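Local coordinates for protein acyl-CoA dehydrogenase (Bacillus anthracis, PDB 3OWA) that probably catalyses the FAD-dependent alpha,beta-dehydrogenation of acyl-CoA thioesters, at residues V284-Q289 / Q381-Y386; D46-E51 / S106-F111; G275-A280 / Y319-S324. All coordinates share one frame; numbering follows the deposited sequence.

Contact 1: residues V284-Q289 / Q381-Y386. With FAD (flavin-adenine dinucleotide), chain J.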
loop_
_atom_site.group_PDB
_atom_site.type_symbol
_atom_site.label_atom_id
_atom_site.label_comp_id
_atom_site.label_asym_id
_atom_site.label_seq_id
_atom_site.Cartn_x
_atom_site.Cartn_y
_atom_site.Cartn_z
ATOM N N VAL A 284 -13.786 6.707 -3.233
ATOM C CA VAL A 284 -14.104 7.961 -2.554
ATOM C C VAL A 284 -15.566 7.937 -2.102
ATOM O O VAL A 284 -15.875 8.231 -0.954
ATOM C CB VAL A 284 -13.811 9.182 -3.428
ATOM C CG1 VAL A 284 -14.448 10.483 -2.788
ATOM C CG2 VAL A 284 -12.278 9.398 -3.594
ATOM N N GLU A 285 -16.443 7.540 -3.018
ATOM C CA GLU A 285 -17.868 7.535 -2.781
ATOM C C GLU A 285 -18.295 6.632 -1.625
ATOM O O GLU A 285 -19.000 7.065 -0.711
ATOM C CB GLU A 285 -18.598 7.124 -4.063
ATOM C CG GLU A 285 -20.107 7.047 -3.889
ATOM C CD GLU A 285 -20.872 6.715 -5.197
ATOM O OE1 GLU A 285 -22.083 7.057 -5.236
ATOM O OE2 GLU A 285 -20.282 6.106 -6.156
ATOM N N ILE A 286 -17.862 5.377 -1.649
ATOM C CA ILE A 286 -18.248 4.465 -0.576
ATOM C C ILE A 286 -17.610 4.807 0.778
ATOM O O ILE A 286 -18.208 4.577 1.815
ATOM C CB ILE A 286 -18.087 2.980 -0.950
ATOM C CG1 ILE A 286 -16.615 2.601 -1.034
ATOM C CG2 ILE A 286 -18.812 2.717 -2.257
ATOM C CD1 ILE A 286 -16.412 1.174 -1.593
ATOM N N SER A 287 -16.433 5.423 0.751
ATOM C CA SER A 287 -15.790 5.872 1.952
ATOM C C SER A 287 -16.506 7.073 2.537
ATOM O O SER A 287 -16.615 7.170 3.752
ATOM C CB SER A 287 -14.308 6.213 1.691
ATOM O OG SER A 287 -13.658 5.069 1.179
ATOM N N ALA A 288 -16.989 7.974 1.687
ATOM C CA ALA A 288 -17.673 9.169 2.164
ATOM C C ALA A 288 -19.016 8.753 2.720
ATOM O O ALA A 288 -19.415 9.235 3.784
ATOM C CB ALA A 288 -17.851 10.172 1.033
ATOM N N GLN A 289 -19.706 7.844 2.043
ATOM C CA GLN A 289 -20.988 7.352 2.567
ATOM C C GLN A 289 -20.777 6.637 3.906
ATOM O O GLN A 289 -21.548 6.843 4.832
ATOM C CB GLN A 289 -21.695 6.398 1.595
ATOM C CG GLN A 289 -21.943 6.932 0.217
ATOM C CD GLN A 289 -22.535 5.874 -0.736
ATOM O OE1 GLN A 289 -22.155 4.689 -0.728
ATOM N NE2 GLN A 289 -23.471 6.312 -1.562
ATOM N N GLN A 381 -8.941 1.723 5.603
ATOM C CA GLN A 381 -8.661 2.279 6.913
ATOM C C GLN A 381 -9.873 3.060 7.454
ATOM O O GLN A 381 -10.216 2.968 8.632
ATOM C CB GLN A 381 -7.447 3.232 6.875
ATOM C CG GLN A 381 -6.882 3.546 8.250
ATOM C CD GLN A 381 -6.217 2.310 8.856
ATOM O OE1 GLN A 381 -5.979 1.354 8.135
ATOM N NE2 GLN A 381 -5.960 2.300 10.196
ATOM N N ILE A 382 -10.509 3.827 6.598
ATOM C CA ILE A 382 -11.739 4.539 7.017
ATOM C C ILE A 382 -12.849 3.572 7.518
ATOM O O ILE A 382 -13.607 3.892 8.443
ATOM C CB ILE A 382 -12.290 5.385 5.850
ATOM C CG1 ILE A 382 -11.455 6.648 5.673
ATOM C CG2 ILE A 382 -13.759 5.842 6.098
ATOM C CD1 ILE A 382 -11.709 7.334 4.359
ATOM N N HIS A 383 -12.938 2.393 6.906
ATOM C CA HIS A 383 -13.930 1.372 7.301
ATOM C C HIS A 383 -13.484 0.605 8.553
ATOM O O HIS A 383 -14.278 -0.057 9.193
ATOM C CB HIS A 383 -14.172 0.339 6.155
ATOM C CG HIS A 383 -15.067 0.836 5.053
ATOM N ND1 HIS A 383 -14.638 1.706 4.070
ATOM C CD2 HIS A 383 -16.375 0.576 4.782
ATOM C CE1 HIS A 383 -15.653 1.970 3.248
ATOM N NE2 HIS A 383 -16.700 1.268 3.642
ATOM N N GLY A 384 -12.208 0.706 8.923
ATOM C CA GLY A 384 -11.734 -0.068 10.063
ATOM C C GLY A 384 -11.772 -1.564 9.790
ATOM O O GLY A 384 -11.531 -2.012 8.663
ATOM N N GLY A 385 -12.121 -2.347 10.809
ATOM C CA GLY A 385 -12.213 -3.820 10.686
ATOM C C GLY A 385 -13.208 -4.250 9.609
ATOM O O GLY A 385 -13.048 -5.310 9.045
ATOM N N TYR A 386 -14.231 -3.425 9.309
ATOM C CA TYR A 386 -15.150 -3.776 8.214
ATOM C C TYR A 386 -14.442 -3.809 6.852
ATOM O O TYR A 386 -14.831 -4.579 5.951
ATOM C CB TYR A 386 -16.363 -2.811 8.209
ATOM C CG TYR A 386 -17.037 -2.808 9.573
ATOM C CD1 TYR A 386 -18.049 -3.747 9.871
ATOM C CD2 TYR A 386 -16.659 -1.893 10.578
ATOM C CE1 TYR A 386 -18.685 -3.786 11.127
ATOM C CE2 TYR A 386 -17.274 -1.933 11.866
ATOM C CZ TYR A 386 -18.312 -2.879 12.123
ATOM O OH TYR A 386 -18.927 -2.939 13.369
HETATM P PA FAD J . -13.877 2.197 13.977
HETATM O O1A FAD J . -15.291 2.452 13.481
HETATM O O2A FAD J . -13.719 2.325 15.446
HETATM O O5B FAD J . -12.933 3.185 13.167
HETATM C C5B FAD J . -13.229 3.543 11.847
HETATM C C4B FAD J . -12.235 4.579 11.370
HETATM O O4B FAD J . -12.426 5.781 12.107
HETATM C C3B FAD J . -10.786 4.132 11.585
HETATM O O3B FAD J . -10.002 4.679 10.561
HETATM C C2B FAD J . -10.423 4.865 12.872
HETATM O O2B FAD J . -9.048 5.109 12.977
HETATM C C1B FAD J . -11.215 6.166 12.725
HETATM N N9A FAD J . -11.490 6.806 14.032
HETATM C C8A FAD J . -12.261 6.326 15.071
HETATM N N7A FAD J . -12.274 7.243 16.079
HETATM C C5A FAD J . -11.532 8.301 15.680
HETATM C C6A FAD J . -11.182 9.504 16.293
HETATM N N6A FAD J . -11.488 9.738 17.577
HETATM N N1A FAD J . -10.386 10.392 15.599
HETATM C C2A FAD J . -9.925 10.102 14.328
HETATM N N3A FAD J . -10.287 8.912 13.730
HETATM C C4A FAD J . -11.045 8.028 14.393
HETATM N N1 FAD J . -11.455 -7.105 19.314
HETATM C C2 FAD J . -11.364 -7.738 20.518
HETATM O O2 FAD J . -11.679 -7.112 21.529
HETATM N N3 FAD J . -10.946 -9.058 20.598
HETATM C C4 FAD J . -10.600 -9.768 19.472
HETATM O O4 FAD J . -10.227 -10.943 19.579
HETATM C C4X FAD J . -10.669 -9.121 18.246
HETATM N N5 FAD J . -10.326 -9.793 17.083
HETATM C C5X FAD J . -10.457 -9.173 15.860
HETATM C C6 FAD J . -10.188 -9.891 14.690
HETATM C C7 FAD J . -10.339 -9.253 13.462
HETATM C C7M FAD J . -10.020 -9.995 12.184
HETATM C C8 FAD J . -10.781 -7.928 13.426
HETATM C C8M FAD J . -10.958 -7.179 12.141
HETATM C C9 FAD J . -11.040 -7.211 14.591
HETATM C C9A FAD J . -10.907 -7.840 15.815
HETATM N N10 FAD J . -11.174 -7.133 16.980
HETATM C C10 FAD J . -11.101 -7.786 18.181
HETATM C "C1'" FAD J . -11.654 -5.708 16.948
HETATM C "C2'" FAD J . -10.621 -4.811 16.223
HETATM O "O2'" FAD J . -9.318 -4.698 16.826
HETATM C "C3'" FAD J . -11.294 -3.475 15.855
HETATM O "O3'" FAD J . -11.582 -3.462 14.475
HETATM C "C4'" FAD J . -10.414 -2.313 16.204
HETATM O "O4'" FAD J . -10.142 -2.392 17.592
HETATM C "C5'" FAD J . -11.262 -0.918 15.465
HETATM O "O5'" FAD J . -12.623 -0.799 15.525
HETATM P P FAD J . -13.655 -0.624 14.287
HETATM O O1P FAD J . -13.229 -1.690 13.298
HETATM O O2P FAD J . -15.091 -0.731 14.613
HETATM O O3P FAD J . -13.319 0.743 13.561
#

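Contact 2: residues D46-E51 / S106-F111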
loop_
_atom_site.group_PDB
_atom_site.type_symbol
_atom_site.label_atom_id
_atom_site.label_comp_id
_atom_site.label_asym_id
_atom_site.label_seq_id
_atom_site.Cartn_x
_atom_site.Cartn_y
_atom_site.Cartn_z
ATOM N N ASP A 46 -25.869 2.046 -16.017
ATOM C CA ASP A 46 -27.127 1.339 -15.778
ATOM C C ASP A 46 -26.998 -0.161 -16.045
ATOM O O ASP A 46 -27.481 -0.982 -15.257
ATOM C CB ASP A 46 -28.213 1.890 -16.679
ATOM C CG ASP A 46 -28.664 3.305 -16.275
ATOM O OD1 ASP A 46 -28.378 3.743 -15.132
ATOM O OD2 ASP A 46 -29.324 3.963 -17.104
ATOM N N PHE A 47 -26.372 -0.516 -17.163
ATOM C CA PHE A 47 -26.060 -1.919 -17.432
ATOM C C PHE A 47 -25.317 -2.555 -16.241
ATOM O O PHE A 47 -25.781 -3.544 -15.693
ATOM C CB PHE A 47 -25.249 -2.104 -18.727
ATOM C CG PHE A 47 -24.757 -3.519 -18.920
ATOM C CD1 PHE A 47 -23.416 -3.826 -18.779
ATOM C CD2 PHE A 47 -25.653 -4.552 -19.196
ATOM C CE1 PHE A 47 -22.960 -5.152 -18.938
ATOM C CE2 PHE A 47 -25.202 -5.885 -19.369
ATOM C CZ PHE A 47 -23.867 -6.166 -19.232
ATOM N N ILE A 48 -24.195 -1.961 -15.834
ATOM C CA ILE A 48 -23.367 -2.496 -14.743
ATOM C C ILE A 48 -24.153 -2.619 -13.409
ATOM O O ILE A 48 -24.197 -3.694 -12.785
ATOM C CB ILE A 48 -22.009 -1.723 -14.583
ATOM C CG1 ILE A 48 -20.938 -2.328 -15.497
ATOM C CG2 ILE A 48 -21.431 -1.963 -13.197
ATOM C CD1 ILE A 48 -21.075 -2.004 -16.918
ATOM N N VAL A 49 -24.867 -1.558 -13.035
ATOM C CA VAL A 49 -25.591 -1.519 -11.779
ATOM C C VAL A 49 -26.817 -2.439 -11.807
ATOM O O VAL A 49 -27.045 -3.203 -10.870
ATOM C CB VAL A 49 -25.991 -0.041 -11.417
ATOM C CG1 VAL A 49 -27.026 0.012 -10.294
ATOM C CG2 VAL A 49 -24.787 0.779 -11.041
ATOM N N ASN A 50 -27.646 -2.315 -12.843
ATOM C CA ASN A 50 -28.840 -3.130 -12.964
ATOM C C ASN A 50 -28.581 -4.615 -13.292
ATOM O O ASN A 50 -29.250 -5.467 -12.736
ATOM C CB ASN A 50 -29.820 -2.521 -13.973
ATOM C CG ASN A 50 -30.301 -1.141 -13.548
ATOM O OD1 ASN A 50 -30.272 -0.807 -12.368
ATOM N ND2 ASN A 50 -30.767 -0.346 -14.503
ATOM N N GLU A 51 -27.632 -4.925 -14.178
ATOM C CA GLU A 51 -27.480 -6.324 -14.673
ATOM C C GLU A 51 -26.307 -7.068 -14.083
ATOM O O GLU A 51 -26.408 -8.248 -13.780
ATOM C CB GLU A 51 -27.381 -6.359 -16.205
ATOM C CG GLU A 51 -28.483 -5.535 -16.905
ATOM C CD GLU A 51 -29.853 -6.150 -16.725
ATOM O OE1 GLU A 51 -29.997 -7.345 -17.030
ATOM O OE2 GLU A 51 -30.804 -5.446 -16.319
ATOM N N SER A 106 -15.337 -0.303 -14.509
ATOM C CA SER A 106 -14.577 -0.482 -13.242
ATOM C C SER A 106 -15.445 -0.755 -11.990
ATOM O O SER A 106 -15.012 -1.419 -11.055
ATOM C CB SER A 106 -13.639 0.696 -13.005
ATOM O OG SER A 106 -14.434 1.800 -12.615
ATOM N N ARG A 107 -16.692 -0.299 -11.999
ATOM C CA ARG A 107 -17.617 -0.594 -10.905
ATOM C C ARG A 107 -17.766 -2.121 -10.669
ATOM O O ARG A 107 -18.027 -2.559 -9.537
ATOM C CB ARG A 107 -18.962 0.118 -11.178
ATOM C CG ARG A 107 -20.065 -0.139 -10.167
ATOM C CD ARG A 107 -20.058 0.887 -9.009
ATOM N NE ARG A 107 -21.179 0.602 -8.108
ATOM C CZ ARG A 107 -22.315 1.289 -8.087
ATOM N NH1 ARG A 107 -22.464 2.348 -8.874
ATOM N NH2 ARG A 107 -23.295 0.932 -7.262
ATOM N N ALA A 108 -17.533 -2.934 -11.713
ATOM C CA ALA A 108 -17.854 -4.331 -11.641
ATOM C C ALA A 108 -16.624 -5.168 -11.306
ATOM O O ALA A 108 -16.577 -6.345 -11.668
ATOM C CB ALA A 108 -18.456 -4.792 -12.974
ATOM N N GLY A 109 -15.620 -4.566 -10.669
ATOM C CA GLY A 109 -14.430 -5.319 -10.266
ATOM C C GLY A 109 -13.794 -6.064 -11.422
ATOM O O GLY A 109 -13.506 -5.490 -12.477
ATOM N N GLY A 110 -13.516 -7.344 -11.202
ATOM C CA GLY A 110 -12.833 -8.155 -12.192
ATOM C C GLY A 110 -13.575 -8.311 -13.502
ATOM O O GLY A 110 -12.987 -8.605 -14.512
ATOM N N PHE A 111 -14.891 -8.141 -13.510
ATOM C CA PHE A 111 -15.582 -8.141 -14.770
ATOM C C PHE A 111 -15.107 -7.019 -15.704
ATOM O O PHE A 111 -15.338 -7.098 -16.911
ATOM C CB PHE A 111 -17.116 -8.077 -14.538
ATOM C CG PHE A 111 -17.922 -8.427 -15.750
ATOM C CD1 PHE A 111 -17.848 -9.711 -16.306
ATOM C CD2 PHE A 111 -18.750 -7.487 -16.345
ATOM C CE1 PHE A 111 -18.583 -10.034 -17.435
ATOM C CE2 PHE A 111 -19.484 -7.809 -17.482
ATOM C CZ PHE A 111 -19.411 -9.076 -18.021
#

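Contact 3: residues G275-A280 / Y319-S324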
loop_
_atom_site.group_PDB
_atom_site.type_symbol
_atom_site.label_atom_id
_atom_site.label_comp_id
_atom_site.label_asym_id
_atom_site.label_seq_id
_atom_site.Cartn_x
_atom_site.Cartn_y
_atom_site.Cartn_z
ATOM N N GLY A 275 -9.565 3.033 -16.203
ATOM C CA GLY A 275 -10.193 2.093 -15.269
ATOM C C GLY A 275 -9.867 2.423 -13.808
ATOM O O GLY A 275 -10.761 2.426 -12.940
ATOM N N THR A 276 -8.595 2.693 -13.504
ATOM C CA THR A 276 -8.228 2.935 -12.104
ATOM C C THR A 276 -8.888 4.235 -11.623
ATOM O O THR A 276 -9.185 4.398 -10.442
ATOM C CB THR A 276 -6.710 3.017 -11.921
ATOM O OG1 THR A 276 -6.208 4.053 -12.773
ATOM C CG2 THR A 276 -6.037 1.643 -12.290
ATOM N N VAL A 277 -9.147 5.143 -12.556
ATOM C CA VAL A 277 -9.752 6.410 -12.194
ATOM C C VAL A 277 -11.195 6.179 -11.789
ATOM O O VAL A 277 -11.681 6.809 -10.821
ATOM C CB VAL A 277 -9.648 7.469 -13.344
ATOM C CG1 VAL A 277 -10.716 8.529 -13.201
ATOM C CG2 VAL A 277 -8.273 8.153 -13.316
ATOM N N GLY A 278 -11.889 5.308 -12.517
ATOM C CA GLY A 278 -13.273 4.929 -12.145
ATOM C C GLY A 278 -13.312 4.277 -10.770
ATOM O O GLY A 278 -14.172 4.578 -9.945
ATOM N N SER A 279 -12.361 3.377 -10.496
ATOM C CA SER A 279 -12.330 2.748 -9.210
ATOM C C SER A 279 -11.998 3.701 -8.087
ATOM O O SER A 279 -12.530 3.553 -6.991
ATOM C CB SER A 279 -11.327 1.572 -9.206
ATOM O OG SER A 279 -11.620 0.654 -10.267
ATOM N N ALA A 280 -11.094 4.653 -8.322
ATOM C CA ALA A 280 -10.743 5.589 -7.280
ATOM C C ALA A 280 -11.946 6.452 -6.937
ATOM O O ALA A 280 -12.169 6.738 -5.771
ATOM C CB ALA A 280 -9.510 6.483 -7.699
ATOM N N TYR A 319 -8.720 13.685 -8.663
ATOM C CA TYR A 319 -8.906 14.818 -9.578
ATOM C C TYR A 319 -7.682 14.897 -10.473
ATOM O O TYR A 319 -7.808 15.002 -11.678
ATOM C CB TYR A 319 -9.061 16.145 -8.819
ATOM C CG TYR A 319 -9.247 17.351 -9.745
ATOM C CD1 TYR A 319 -10.469 17.573 -10.398
ATOM C CD2 TYR A 319 -8.201 18.269 -9.960
ATOM C CE1 TYR A 319 -10.641 18.677 -11.259
ATOM C CE2 TYR A 319 -8.371 19.387 -10.811
ATOM C CZ TYR A 319 -9.593 19.574 -11.447
ATOM O OH TYR A 319 -9.771 20.658 -12.280
ATOM N N ALA A 320 -6.484 14.809 -9.897
ATOM C CA ALA A 320 -5.302 14.916 -10.751
ATOM C C ALA A 320 -5.220 13.742 -11.734
ATOM O O ALA A 320 -4.894 13.953 -12.904
ATOM C CB ALA A 320 -4.005 15.078 -9.936
ATOM N N ALA A 321 -5.569 12.532 -11.287
ATOM C CA ALA A 321 -5.562 11.360 -12.174
ATOM C C ALA A 321 -6.597 11.463 -13.292
ATOM O O ALA A 321 -6.315 11.172 -14.464
ATOM C CB ALA A 321 -5.756 10.028 -11.354
ATOM N N GLU A 322 -7.821 11.833 -12.919
ATOM C CA GLU A 322 -8.884 11.978 -13.889
ATOM C C GLU A 322 -8.507 13.044 -14.936
ATOM O O GLU A 322 -8.683 12.816 -16.135
ATOM C CB GLU A 322 -10.194 12.385 -13.213
ATOM C CG GLU A 322 -11.343 12.580 -14.183
ATOM C CD GLU A 322 -12.556 13.231 -13.533
ATOM O OE1 GLU A 322 -12.407 14.183 -12.697
ATOM O OE2 GLU A 322 -13.675 12.791 -13.875
ATOM N N SER A 323 -7.981 14.183 -14.480
ATOM C CA SER A 323 -7.563 15.244 -15.401
ATOM C C SER A 323 -6.480 14.771 -16.369
ATOM O O SER A 323 -6.571 15.007 -17.575
ATOM C CB SER A 323 -7.085 16.489 -14.656
ATOM O OG SER A 323 -8.018 16.887 -13.662
ATOM N N SER A 324 -5.446 14.123 -15.863
ATOM C CA SER A 324 -4.353 13.760 -16.741
ATOM C C SER A 324 -4.695 12.586 -17.702
ATOM O O SER A 324 -4.195 12.530 -18.835
ATOM C CB SER A 324 -3.057 13.494 -15.938
ATOM O OG SER A 324 -3.226 12.417 -15.045
#

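Contact 1: residues V284-Q289 / Q381-Y386
Ile382 and His383 are the two side chains that helix 358-383 sets against helix 257-293, where Ser287 and Ile286 receive them. The apolar part comes first: CG1 of Ile382 stands anti to its own carbonyl carbon (chi1 -76°), which carries the terminal methyl CD1 to 3.9 Å from Ser287 CB. The touch is thus made by the methylene of the serine, whose OG is engaged with Ala283 O of its own helix.

The histidine packs differently. His383 CE1 lies 3.9 Å from Ile286 O and 4.1 Å from Ser287 CA, both set obliquely to the ring, distances that mark van der Waals contact with the backbone. Its ND1 is hydrogen-bonded to Gly379 O, and Tyr290 stacks on the ring. Leu311 and Met314 of helix 305-336 touch Ser287, and Ile394 of helix 393-401 touches Ile286 and His383.

Polar bonding is turned to FAD. O3B of the adenosine ribose donates to Gln381 O at 2.6 Å, and Gly385 N donates to the phosphate oxygen O1P of FAD at 2.8 Å with an N-H...O angle of 156°. Between these two bonds Gly384, with phi +66°, is the first residue to leave helical phi/psi, and its CA lies 3.9 Å from FAD O3P. The cofactor also bonds to Thr154, Ser160 and Thr410 of the second subunit, so the site is shared across the dimer, and the Gln381 side chain reaches Arg402 and Glu412 of that subunit.

Chemically, one short segment separates two jobs: side chains fix it to the C-terminal helical bundle, while backbone N-H and C=O groups bond the adenosine ribose and pyrophosphate, with the cofactor packed close against two glycines that have no side chain.

Contact 2: residues D46-E51 / S106-F111
This is a mixed packing contact, partly aliphatic and partly against a charged group: Ile48 and Val49 on helix 35-52 face Arg107 and Ala108 in the turn that joins helix 95-105 to helix 110-122. It is partly buried, with 214 Å² of surface removed between the two segments. Against the aliphatic part of Arg107, one methyl of Ile48 does the work. Ile48 CG2 lies 3.8 Å from Arg107 CG and 4.1 Å from Ala108 CB, the isoleucine and arginine chains sliding past each other in opposite directions.

Both segments belong to the N-terminal helical domain of the acyl-CoA dehydrogenase fold, and the contact ties its first long helix to the reversal before helix 110-122. Gly109, with phi +54°, carries that reversal, and its N bonds to Ser106 O at 3.2 Å. Phe105 packs on Ile48, and Phe47 and Phe111 also pack on Phe105; these two touch helix 64-76 as well, Phe47 at Glu73 and Ala74, Phe111 at Leu70 and Leu71.

Arg107 leaves its backbone with CG anti to N (chi1 177°), then bends at chi2 (90°), which brings one face of its guanidinium under Val49 CG2, the two chains crossing at a slant. That methyl, Val49 CG2, sits 3.5 Å from NH1 and 3.9 Å from CZ of Arg107. The guanidinium also comes close to Arg282, whose charge is paired with Glu285; that pairing probably eases the approach of two positive groups.

Contact 3: residues G275-A280 / Y319-S324
Val277 of helix 257-293 points toward helix 305-336 and meets Ala321 and Glu322 there, with the CA atoms of Val277 and Glu322 5.9 Å apart. Starting at its root, CB of Val277 stands back, its nearest atom across being Glu322 CA at 4.6 Å; the two methyls fork forward on different residues. CG1 of Val277, anti to the backbone N (chi1 157°), rests 3.9 Å from Glu322 CB. Val277 CG2, on the other prong, is 3.7 Å from Ala321 CB and equally near Glu322 N, so it lies against backbone as well as methyl. The valine and glutamate side chains cross at about a right angle, and only the root of the glutamate is used.

Beyond CG that chain runs extended away from the valine, and its carboxylate is gripped outside the pair: OE1 by Arg512 and the Tyr595 hydroxyl, OE2 by Lys281. On the same helix, Ser323 OG donates at 2.7 Å to O of Tyr319, one turn earlier, from above the carbonyl plane and on the face opposite Ser323 N. That hydroxyl also bonds to Arg512 NH1 and sits 3.7 Å above the centre of the Tyr319 ring.

A small hydrocarbon surface thus permits close approach of two helices of the C-terminal bundle at buried residues, while the acid buried beside it is compensated by two cations and a hydroxyl, which would favour its ionised form.

Helix 257-293 connects contacts 1 and 3: its residues 275-280 and 284-289 are used in turn, with the two centres 18 Å apart. The centre of contact 3 lies about 9 Å, and that of contact 1 about 25 Å, from the centre of the chain; contact 1 supplies five of the eleven residues of its FAD pocket in this chain. Contact 2, in the N-terminal domain, is 17 Å from contact 3 between centres, yet the two touch directly: Ser106 OG packs 3.3 Å from Gly278 C. Contacts 1 and 2 do not meet, their nearest atoms being about 5 Å apart. The helix therefore touches the N-terminal domain and packs against the segment that binds FAD.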